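Local coordinates for hypothetical leucine rich repeat protein (Pseudoflavonifractor capillosus, PDB 4OJU) that is of unknown function but probably binds other proteins through its leucine-rich repeats and also binds magnesium ions, at residues P54-I58 with V73-I78; F63-T69 with F85-S90; L106-D112 with N128-N134. All blocks are in the same frame, centred on the assembly; numbering follows the deposited sequence. Where two conformers were deposited one is given.

Interaction 1 (P54-I58 with V73-I78); sequences PVTVI and VPDSVI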
loop_
_atom_site.group_PDB
_atom_site.type_symbol
_atom_site.label_atom_id
_atom_site.label_comp_id
_atom_site.label_asym_id
_atom_site.label_seq_id
_atom_site.Cartn_x
_atom_site.Cartn_y
_atom_site.Cartn_z
ATOM N N PRO A 54 21.910 -19.619 -21.928
ATOM C CA PRO A 54 20.850 -19.650 -20.919
ATOM C C PRO A 54 20.168 -18.281 -20.764
ATOM O O PRO A 54 20.822 -17.242 -20.853
ATOM C CB PRO A 54 21.598 -20.055 -19.643
ATOM C CG PRO A 54 22.987 -19.528 -19.822
ATOM C CD PRO A 54 23.261 -19.641 -21.311
ATOM N N VAL A 55 18.858 -18.289 -20.528
ATOM C CA VAL A 55 18.080 -17.069 -20.288
ATOM C C VAL A 55 18.191 -16.793 -18.792
ATOM O O VAL A 55 17.519 -17.443 -17.990
ATOM C CB VAL A 55 16.619 -17.233 -20.771
ATOM C CG1 VAL A 55 15.794 -15.986 -20.434
ATOM C CG2 VAL A 55 16.577 -17.552 -22.274
ATOM N N THR A 56 19.057 -15.872 -18.414
ATOM C CA THR A 56 19.335 -15.666 -16.990
ATOM C C THR A 56 18.630 -14.449 -16.390
ATOM O O THR A 56 18.612 -14.294 -15.161
ATOM C CB THR A 56 20.855 -15.546 -16.788
ATOM O OG1 THR A 56 21.310 -14.383 -17.466
ATOM C CG2 THR A 56 21.627 -16.798 -17.282
ATOM N N VAL A 57 18.095 -13.575 -17.228
ATOM C CA VAL A 57 17.445 -12.343 -16.741
ATOM C C VAL A 57 16.161 -12.072 -17.510
ATOM O O VAL A 57 16.131 -12.207 -18.741
ATOM C CB VAL A 57 18.410 -11.094 -16.859
ATOM C CG1 VAL A 57 17.737 -9.784 -16.411
ATOM C CG2 VAL A 57 19.707 -11.295 -16.093
ATOM N N ILE A 58 15.110 -11.633 -16.788
ATOM C CA ILE A 58 13.906 -11.077 -17.383
ATOM C C ILE A 58 14.146 -9.579 -17.318
ATOM O O ILE A 58 14.244 -9.023 -16.221
ATOM C CB ILE A 58 12.571 -11.517 -16.718
ATOM C CG1 ILE A 58 12.444 -13.065 -16.579
ATOM C CG2 ILE A 58 11.376 -10.907 -17.481
ATOM C CD1 ILE A 58 12.700 -13.911 -17.899
ATOM N N VAL A 73 8.651 -18.737 -15.228
ATOM C CA VAL A 73 9.991 -18.168 -15.266
ATOM C C VAL A 73 10.919 -19.386 -15.090
ATOM O O VAL A 73 10.842 -20.039 -14.052
ATOM C CB VAL A 73 10.170 -17.074 -14.192
ATOM C CG1 VAL A 73 11.583 -16.507 -14.231
ATOM C CG2 VAL A 73 9.133 -15.965 -14.365
ATOM N N PRO A 74 11.679 -19.796 -16.125
ATOM C CA PRO A 74 12.431 -21.064 -16.035
ATOM C C PRO A 74 13.595 -21.003 -15.061
ATOM O O PRO A 74 14.043 -19.906 -14.722
ATOM C CB PRO A 74 12.899 -21.289 -17.470
ATOM C CG PRO A 74 13.051 -19.905 -18.007
ATOM C CD PRO A 74 11.864 -19.162 -17.441
ATOM N N ASP A 75 14.093 -22.214 -14.643
ATOM C CA ASP A 75 15.168 -22.405 -13.661
ATOM C C ASP A 75 16.509 -21.787 -14.100
ATOM O O ASP A 75 17.468 -21.761 -13.319
ATOM C CB ASP A 75 15.345 -23.904 -13.325
ATOM C CG ASP A 75 15.689 -24.830 -14.487
ATOM O OD1 ASP A 75 16.230 -24.338 -15.507
ATOM O OD2 ASP A 75 15.442 -26.056 -14.366
ATOM N N SER A 76 16.588 -21.283 -15.330
ATOM C CA SER A 76 17.810 -20.632 -15.817
ATOM C C SER A 76 17.886 -19.155 -15.299
ATOM O O SER A 76 18.960 -18.566 -15.253
ATOM C CB SER A 76 17.826 -20.653 -17.339
ATOM O OG SER A 76 16.673 -19.976 -17.818
ATOM N N VAL A 77 16.747 -18.572 -14.910
ATOM C CA VAL A 77 16.662 -17.150 -14.514
ATOM C C VAL A 77 17.199 -16.909 -13.099
ATOM O O VAL A 77 16.770 -17.553 -12.131
ATOM C CB VAL A 77 15.208 -16.630 -14.680
ATOM C CG1 VAL A 77 15.038 -15.207 -14.139
ATOM C CG2 VAL A 77 14.770 -16.693 -16.149
ATOM N N ILE A 78 18.118 -15.935 -12.996
ATOM C CA ILE A 78 18.763 -15.513 -11.745
ATOM C C ILE A 78 18.097 -14.233 -11.220
ATOM O O ILE A 78 18.008 -14.034 -10.012
ATOM C CB ILE A 78 20.288 -15.299 -11.988
ATOM C CG1 ILE A 78 20.979 -16.568 -12.535
ATOM C CG2 ILE A 78 21.030 -14.740 -10.751
ATOM C CD1 ILE A 78 20.745 -17.848 -11.778
#

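Interaction 2 (F63-T69 with F85-S90); sequences FEETNIT and FAYCNS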
loop_
_atom_site.group_PDB
_atom_site.type_symbol
_atom_site.label_atom_id
_atom_site.label_comp_id
_atom_site.label_asym_id
_atom_site.label_seq_id
_atom_site.Cartn_x
_atom_site.Cartn_y
_atom_site.Cartn_z
ATOM N N PHE A 63 7.561 -7.469 -19.925
ATOM C CA PHE A 63 6.148 -7.839 -20.070
ATOM C C PHE A 63 5.208 -6.739 -19.623
ATOM O O PHE A 63 4.036 -7.015 -19.392
ATOM C CB PHE A 63 5.836 -9.084 -19.224
ATOM C CG PHE A 63 6.421 -10.372 -19.735
ATOM C CD1 PHE A 63 7.748 -10.706 -19.472
ATOM C CD2 PHE A 63 5.638 -11.274 -20.438
ATOM C CE1 PHE A 63 8.274 -11.916 -19.907
ATOM C CE2 PHE A 63 6.163 -12.487 -20.865
ATOM C CZ PHE A 63 7.479 -12.792 -20.621
ATOM N N GLU A 64 5.698 -5.509 -19.508
ATOM C CA GLU A 64 4.905 -4.380 -19.023
ATOM C C GLU A 64 3.614 -4.209 -19.793
ATOM O O GLU A 64 3.649 -4.153 -21.022
ATOM C CB GLU A 64 5.727 -3.080 -19.136
ATOM C CG GLU A 64 5.078 -1.865 -18.508
ATOM C CD GLU A 64 5.613 -0.511 -18.938
ATOM O OE1 GLU A 64 6.328 -0.447 -19.967
ATOM O OE2 GLU A 64 5.193 0.498 -18.325
ATOM N N GLU A 65 2.483 -4.084 -19.069
ATOM C CA GLU A 65 1.152 -3.844 -19.633
ATOM C C GLU A 65 0.767 -4.873 -20.711
ATOM O O GLU A 65 0.143 -4.493 -21.703
ATOM C CB GLU A 65 1.063 -2.417 -20.236
ATOM C CG GLU A 65 1.134 -1.283 -19.226
ATOM C CD GLU A 65 1.768 0.018 -19.693
ATOM O OE1 GLU A 65 1.924 0.201 -20.925
ATOM O OE2 GLU A 65 2.100 0.859 -18.823
ATOM N N THR A 66 1.141 -6.157 -20.538
ATOM C CA THR A 66 0.758 -7.186 -21.532
ATOM C C THR A 66 -0.478 -7.924 -21.019
ATOM O O THR A 66 -0.886 -7.729 -19.874
ATOM C CB THR A 66 1.912 -8.124 -21.915
ATOM O OG1 THR A 66 2.373 -8.780 -20.737
ATOM C CG2 THR A 66 3.053 -7.400 -22.611
ATOM N N ASN A 67 -1.074 -8.764 -21.867
ATOM C CA ASN A 67 -2.330 -9.465 -21.576
ATOM C C ASN A 67 -2.099 -10.850 -20.960
ATOM O O ASN A 67 -3.027 -11.661 -20.932
ATOM C CB ASN A 67 -3.119 -9.617 -22.896
ATOM C CG ASN A 67 -2.440 -10.520 -23.918
ATOM O OD1 ASN A 67 -1.305 -10.985 -23.746
ATOM N ND2 ASN A 67 -3.110 -10.793 -25.017
ATOM N N ILE A 68 -0.865 -11.155 -20.532
ATOM C CA ILE A 68 -0.574 -12.497 -20.024
ATOM C C ILE A 68 -1.442 -12.841 -18.804
ATOM O O ILE A 68 -1.732 -11.979 -17.976
ATOM C CB ILE A 68 0.931 -12.718 -19.731
ATOM C CG1 ILE A 68 1.475 -11.759 -18.645
ATOM C CG2 ILE A 68 1.755 -12.652 -21.036
ATOM C CD1 ILE A 68 2.878 -12.229 -18.026
ATOM N N THR A 69 -1.876 -14.100 -18.734
ATOM C CA THR A 69 -2.694 -14.622 -17.635
ATOM C C THR A 69 -1.832 -15.461 -16.701
ATOM O O THR A 69 -2.168 -15.644 -15.536
ATOM C CB THR A 69 -3.872 -15.436 -18.172
ATOM O OG1 THR A 69 -3.370 -16.414 -19.086
ATOM C CG2 THR A 69 -4.937 -14.562 -18.846
ATOM N N PHE A 85 7.034 -7.406 -14.976
ATOM C CA PHE A 85 5.652 -7.842 -15.194
ATOM C C PHE A 85 4.644 -6.813 -14.681
ATOM O O PHE A 85 3.511 -7.173 -14.353
ATOM C CB PHE A 85 5.403 -9.183 -14.495
ATOM C CG PHE A 85 6.253 -10.298 -15.029
ATOM C CD1 PHE A 85 5.847 -11.032 -16.136
ATOM C CD2 PHE A 85 7.465 -10.618 -14.427
ATOM C CE1 PHE A 85 6.633 -12.069 -16.625
ATOM C CE2 PHE A 85 8.243 -11.667 -14.909
ATOM C CZ PHE A 85 7.841 -12.360 -16.028
ATOM N N ALA A 86 5.032 -5.557 -14.616
ATOM C CA ALA A 86 4.132 -4.562 -14.063
ATOM C C ALA A 86 2.951 -4.243 -14.965
ATOM O O ALA A 86 3.074 -4.307 -16.194
ATOM C CB ALA A 86 4.907 -3.297 -13.775
ATOM N N TYR A 87 1.817 -3.861 -14.345
ATOM C CA TYR A 87 0.557 -3.448 -14.974
ATOM C C TYR A 87 -0.035 -4.554 -15.857
ATOM O O TYR A 87 -0.752 -4.264 -16.817
ATOM C CB TYR A 87 0.717 -2.113 -15.748
ATOM C CG TYR A 87 1.395 -1.051 -14.911
ATOM C CD1 TYR A 87 0.726 -0.432 -13.857
ATOM C CD2 TYR A 87 2.723 -0.704 -15.133
ATOM C CE1 TYR A 87 1.368 0.495 -13.035
ATOM C CE2 TYR A 87 3.368 0.242 -14.333
ATOM C CZ TYR A 87 2.692 0.824 -13.274
ATOM O OH TYR A 87 3.322 1.756 -12.489
ATOM N N CYS A 88 0.211 -5.817 -15.480
ATOM C CA CYS A 88 -0.341 -6.998 -16.171
ATOM C C CYS A 88 -1.618 -7.369 -15.446
ATOM O O CYS A 88 -1.616 -8.152 -14.505
ATOM C CB CYS A 88 0.664 -8.143 -16.213
ATOM S SG CYS A 88 2.051 -7.844 -17.335
ATOM N N ASN A 89 -2.708 -6.756 -15.871
ATOM C CA ASN A 89 -3.948 -6.859 -15.143
ATOM C C ASN A 89 -4.688 -8.168 -15.287
ATOM O O ASN A 89 -5.626 -8.384 -14.522
ATOM C CB ASN A 89 -4.842 -5.662 -15.407
ATOM C CG ASN A 89 -4.450 -4.501 -14.502
ATOM O OD1 ASN A 89 -3.844 -4.658 -13.397
ATOM N ND2 ASN A 89 -4.757 -3.305 -14.964
ATOM N N SER A 90 -4.206 -9.096 -16.128
ATOM C CA SER A 90 -4.841 -10.414 -16.202
ATOM C C SER A 90 -3.923 -11.476 -15.608
ATOM O O SER A 90 -4.295 -12.636 -15.568
ATOM C CB SER A 90 -5.200 -10.775 -17.640
ATOM O OG SER A 90 -6.084 -9.808 -18.168
HETATM O O HOH W 1 -1.894 -9.418 -17.902
HETATM O O HOH W 2 -2.872 -5.622 -18.826
HETATM O O HOH W 3 -5.575 -11.434 -21.185
#

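Interaction 3 (L106-D112 with N128-N134); sequences LAFASCD and NPFRWSN. With MG (magnesium ion), chain H.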
loop_
_atom_site.group_PDB
_atom_site.type_symbol
_atom_site.label_atom_id
_atom_site.label_comp_id
_atom_site.label_asym_id
_atom_site.label_seq_id
_atom_site.Cartn_x
_atom_site.Cartn_y
_atom_site.Cartn_z
ATOM N N LEU A 106 9.424 -3.316 -8.083
ATOM C CA LEU A 106 8.151 -3.238 -8.775
ATOM C C LEU A 106 7.986 -4.289 -9.897
ATOM O O LEU A 106 7.190 -4.077 -10.819
ATOM C CB LEU A 106 7.998 -1.812 -9.352
ATOM C CG LEU A 106 8.122 -0.639 -8.381
ATOM C CD1 LEU A 106 8.179 0.694 -9.147
ATOM C CD2 LEU A 106 6.962 -0.637 -7.437
ATOM N N ALA A 107 8.699 -5.415 -9.825
ATOM C CA ALA A 107 8.658 -6.465 -10.865
ATOM C C ALA A 107 7.235 -7.010 -11.083
ATOM O O ALA A 107 6.882 -7.345 -12.205
ATOM C CB ALA A 107 9.601 -7.603 -10.499
ATOM N N PHE A 108 6.405 -7.050 -10.025
ATOM C CA PHE A 108 5.016 -7.513 -10.153
ATOM C C PHE A 108 4.092 -6.407 -9.652
ATOM O O PHE A 108 3.107 -6.671 -8.958
ATOM C CB PHE A 108 4.805 -8.839 -9.367
ATOM C CG PHE A 108 5.596 -9.986 -9.946
ATOM C CD1 PHE A 108 5.110 -10.708 -11.030
ATOM C CD2 PHE A 108 6.851 -10.311 -9.438
ATOM C CE1 PHE A 108 5.853 -11.758 -11.577
ATOM C CE2 PHE A 108 7.602 -11.354 -10.000
ATOM C CZ PHE A 108 7.107 -12.048 -11.082
ATOM N N ALA A 109 4.422 -5.157 -9.983
ATOM C CA ALA A 109 3.658 -4.006 -9.504
ATOM C C ALA A 109 2.350 -3.799 -10.246
ATOM O O ALA A 109 2.271 -4.032 -11.454
ATOM C CB ALA A 109 4.495 -2.739 -9.605
ATOM N N SER A 110 1.323 -3.327 -9.520
ATOM C CA SER A 110 -0.005 -3.025 -10.078
ATOM C C SER A 110 -0.565 -4.174 -10.980
ATOM O O SER A 110 -1.026 -3.928 -12.104
ATOM C CB SER A 110 0.063 -1.707 -10.859
ATOM O OG SER A 110 -1.192 -1.262 -11.343
ATOM N N CYS A 111 -0.472 -5.423 -10.484
ATOM C CA CYS A 111 -1.005 -6.650 -11.101
ATOM C C CYS A 111 -2.208 -7.004 -10.262
ATOM O O CYS A 111 -2.098 -7.763 -9.298
ATOM C CB CYS A 111 0.042 -7.768 -11.098
ATOM S SG CYS A 111 1.404 -7.503 -12.251
ATOM N N ASP A 112 -3.340 -6.434 -10.595
ATOM C CA ASP A 112 -4.529 -6.498 -9.752
ATOM C C ASP A 112 -5.216 -7.860 -9.702
ATOM O O ASP A 112 -5.995 -8.068 -8.778
ATOM C CB ASP A 112 -5.512 -5.384 -10.144
ATOM C CG ASP A 112 -4.930 -3.981 -9.984
ATOM O OD1 ASP A 112 -3.930 -3.821 -9.217
ATOM O OD2 ASP A 112 -5.508 -3.036 -10.556
ATOM N N ASN A 128 10.646 -4.155 -3.071
ATOM C CA ASN A 128 9.155 -4.049 -3.170
ATOM C C ASN A 128 8.599 -4.372 -4.581
ATOM O O ASN A 128 8.298 -3.484 -5.380
ATOM C CB ASN A 128 8.585 -2.726 -2.666
ATOM C CG ASN A 128 7.077 -2.784 -2.457
ATOM O OD1 ASN A 128 6.397 -3.798 -2.714
ATOM N ND2 ASN A 128 6.519 -1.719 -1.956
ATOM N N PRO A 129 8.478 -5.674 -4.900
ATOM C CA PRO A 129 8.013 -6.052 -6.244
ATOM C C PRO A 129 6.498 -5.996 -6.398
ATOM O O PRO A 129 6.025 -6.102 -7.510
ATOM C CB PRO A 129 8.483 -7.520 -6.372
ATOM C CG PRO A 129 9.453 -7.741 -5.174
ATOM C CD PRO A 129 8.865 -6.871 -4.123
ATOM N N PHE A 130 5.740 -5.909 -5.306
ATOM C CA PHE A 130 4.283 -6.050 -5.351
ATOM C C PHE A 130 3.503 -4.764 -5.079
ATOM O O PHE A 130 2.275 -4.819 -4.933
ATOM C CB PHE A 130 3.891 -7.130 -4.338
ATOM C CG PHE A 130 4.810 -8.344 -4.419
ATOM C CD1 PHE A 130 4.827 -9.151 -5.552
ATOM C CD2 PHE A 130 5.613 -8.704 -3.341
ATOM C CE1 PHE A 130 5.672 -10.262 -5.629
ATOM C CE2 PHE A 130 6.455 -9.814 -3.418
ATOM C CZ PHE A 130 6.483 -10.579 -4.565
ATOM N N ARG A 131 4.186 -3.606 -5.084
ATOM C CA ARG A 131 3.532 -2.316 -4.839
ATOM C C ARG A 131 2.342 -2.125 -5.777
ATOM O O ARG A 131 2.452 -2.448 -6.964
ATOM C CB ARG A 131 4.520 -1.155 -5.009
ATOM C CG ARG A 131 4.032 0.155 -4.366
ATOM C CD ARG A 131 5.172 1.144 -4.313
ATOM N NE ARG A 131 4.751 2.450 -3.810
ATOM C CZ ARG A 131 5.552 3.510 -3.719
ATOM N NH1 ARG A 131 6.830 3.413 -4.054
ATOM N NH2 ARG A 131 5.085 4.665 -3.271
ATOM N N TRP A 132 1.197 -1.659 -5.221
ATOM C CA TRP A 132 -0.070 -1.364 -5.921
ATOM C C TRP A 132 -0.794 -2.623 -6.413
ATOM O O TRP A 132 -1.869 -2.501 -6.997
ATOM C CB TRP A 132 0.114 -0.367 -7.109
ATOM C CG TRP A 132 0.918 0.851 -6.767
ATOM C CD1 TRP A 132 0.674 1.741 -5.765
ATOM C CD2 TRP A 132 2.142 1.271 -7.388
ATOM N NE1 TRP A 132 1.666 2.697 -5.730
ATOM C CE2 TRP A 132 2.572 2.440 -6.723
ATOM C CE3 TRP A 132 2.906 0.787 -8.469
ATOM C CZ2 TRP A 132 3.755 3.107 -7.065
ATOM C CZ3 TRP A 132 4.045 1.485 -8.846
ATOM C CH2 TRP A 132 4.469 2.621 -8.133
ATOM N N SER A 133 -0.231 -3.812 -6.210
ATOM C CA SER A 133 -0.947 -5.022 -6.595
ATOM C C SER A 133 -1.930 -5.325 -5.458
ATOM O O SER A 133 -1.563 -5.955 -4.458
ATOM C CB SER A 133 0.008 -6.176 -6.863
ATOM O OG SER A 133 0.791 -5.871 -8.001
ATOM N N ASN A 134 -3.163 -4.809 -5.638
ATOM C CA ASN A 134 -4.330 -4.805 -4.754
ATOM C C ASN A 134 -4.551 -6.129 -3.989
ATOM O O ASN A 134 -4.550 -6.118 -2.755
ATOM C CB ASN A 134 -5.621 -4.422 -5.559
ATOM C CG ASN A 134 -5.651 -3.017 -6.182
ATOM O OD1 ASN A 134 -4.720 -2.211 -6.060
ATOM N ND2 ASN A 134 -6.771 -2.654 -6.814
HETATM MG MG MG H . -5.139 -0.850 -10.557
HETATM O O HOH W 4 -3.257 -1.050 -9.711
HETATM O O HOH W 5 -4.724 -1.039 -12.539
HETATM O O HOH W 6 -7.221 -0.444 -11.328
HETATM O O HOH W 7 -6.002 -0.392 -8.608
#

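Interaction 1 (P54-I58 with V73-I78)
S76 places OG between its own backbone N and its carbonyl carbon (chi1 59°), and this torsion turns the hydroxyl toward strand 52-58, where OG donates to V55 O at 2.7 Å. The approach is bent relative to the C=O bond, with the donor tilted moderately out of the carbonyl plane. OG is also hydrogen-bonded to A43 O, so its single proton must be shared or alternate between the two carbonyl oxygens.

The turn itself is of type I, running from P74 to V77 and closed by V77 N on P74 O. Its exit meets the strand through the backbone: I78 N donates to T56 O over 2.8 Å, with a nearly straight angle of 166° at the hydrogen. Two weaker CA-H...O contacts flank that bond. T56 CA lies 3.4 Å from S76 O, and V77 CA lies 3.5 Å from T56 O, so the latter oxygen receives both an N-H and a C-H.

Apolar side chains meet on the buried flank. I58 sends CG1 anti to its carbonyl carbon (chi1 -52°), which carries CD1 across V77 at about a right angle, to 3.9 Å from V77 CG2. I58 CG1 also approaches V73 CG1 at 4.3 Å, while elsewhere I58 packs on L26 and I41.

Beyond I78 the chain enters strand 79-80, which runs parallel to strand 52-58, and a backbone bond between I58 and S79 continues the pairing. A turn leading into a strand laid beside its predecessor is the arrangement of successive coils in a leucine-rich repeat solenoid, here of the BspA type.

Interaction 2 (F63-T69 with F85-S90)
F63 and F85 form an offset stack, their ring centroids 4.7 Å apart and their planes inclined by 23°. The side chains lie side by side and point the same way; F85 CE1 sits over one face of the F63 ring, displaced toward its rim. I68 adds an apolar contact from another direction: its CG1 lies between the backbone N and carbonyl carbon (chi1 62°) and the chain then extends, bringing CD1 to the edge of the F85 ring, 3.7 Å from F85 CD1. Since F63 lies between Y29 and F85, an alanine here would probably cost the F85 ring its partner on that side, with F108 still against it, and open a gap between Y29 and F85, beside I58.

Backbone bonding is sparse but well aligned. E65 N donates to A86 O at 2.9 Å, with 169° at the hydrogen and nearly along the C=O axis. CA-H...O contacts extend the pairing, among them E65 CA to Y87 O and T69 CA to S90 O. F63-T66 and F85-C88 are both type II turns, laid one over the other at equivalent positions of adjacent coils, as expected where leucine-rich repeats stack into a solenoid.

Water completes the far end. One molecule donates to T66 O and to I68 O, the latter at 2.6 Å, and accepts from S90 N, bridging backbone groups that do not bond directly.

Charged and aromatic side chains lie toward the second subunit. E65 CG runs alongside Y87 CB at 3.6 Å, with the carboxylate and ring planes well inclined to each other. Both E64 and E65 form salt bridges to K61 of the second subunit, and Y87 OH is hydrogen-bonded to Y87 OH of that subunit.

Interaction 3 (L106-D112 with N128-N134)
Adjacent coils of the leucine-rich repeat solenoid stack here beside a magnesium site, with S133 of the type II turn F130-S133 bound to the backbone of L106-D112. S133 OG donates to F108 O at 2.6 Å, in the carbonyl plane, and accepts from C111 N at 2.8 Å along an almost straight line (174°). Its torsion, with OG anti to the carbonyl carbon (chi1 -66°), inserts the hydroxyl between these two groups. Three backbone bonds flank it: L106 N to N128 O, F108 N to P129 O at 2.7 Å, and S110 N to R131 O.

L106 CD2 lies alongside R131, 3.5 Å from its CB, and also reaches W132 CZ3. F108 CB meets F130 CD1 at 3.8 Å, the two side chains pointing the same way.

D112 OD2 binds magnesium at 2.2 Å. OD1 accepts from a metal-bound water, which also contacts S110 OG. E105 of the second subunit and three more waters complete the six ligands, while R131 forms a salt bridge to D112 of that subunit. The buried S133 hydroxyl thus has both its donor and acceptor roles met, and the metal would probably help offset the negative charges gathered between subunits.

How the interactions relate
From the N terminus, strand 52-58 opens interaction 1, and residues 63-69 of interaction 2 follow before 73-78 closes the first loop; 85-90 then closes the second. These two contacts cross, their segments alternating as the chain coils. They touch where I58 CG2 packs on F63 and F85, although their centres are about 19 Å apart. Interaction 3 follows in series, 128-134 closing on 106-112. It adjoins interaction 2 through probable backbone hydrogen bonds, F85 N to A107 O and Y87 N to A109 O. Interaction 1 ties adjoining coils on one side of the chain's centre; interactions 2 and 3 do so on the other, where both meet the second subunit.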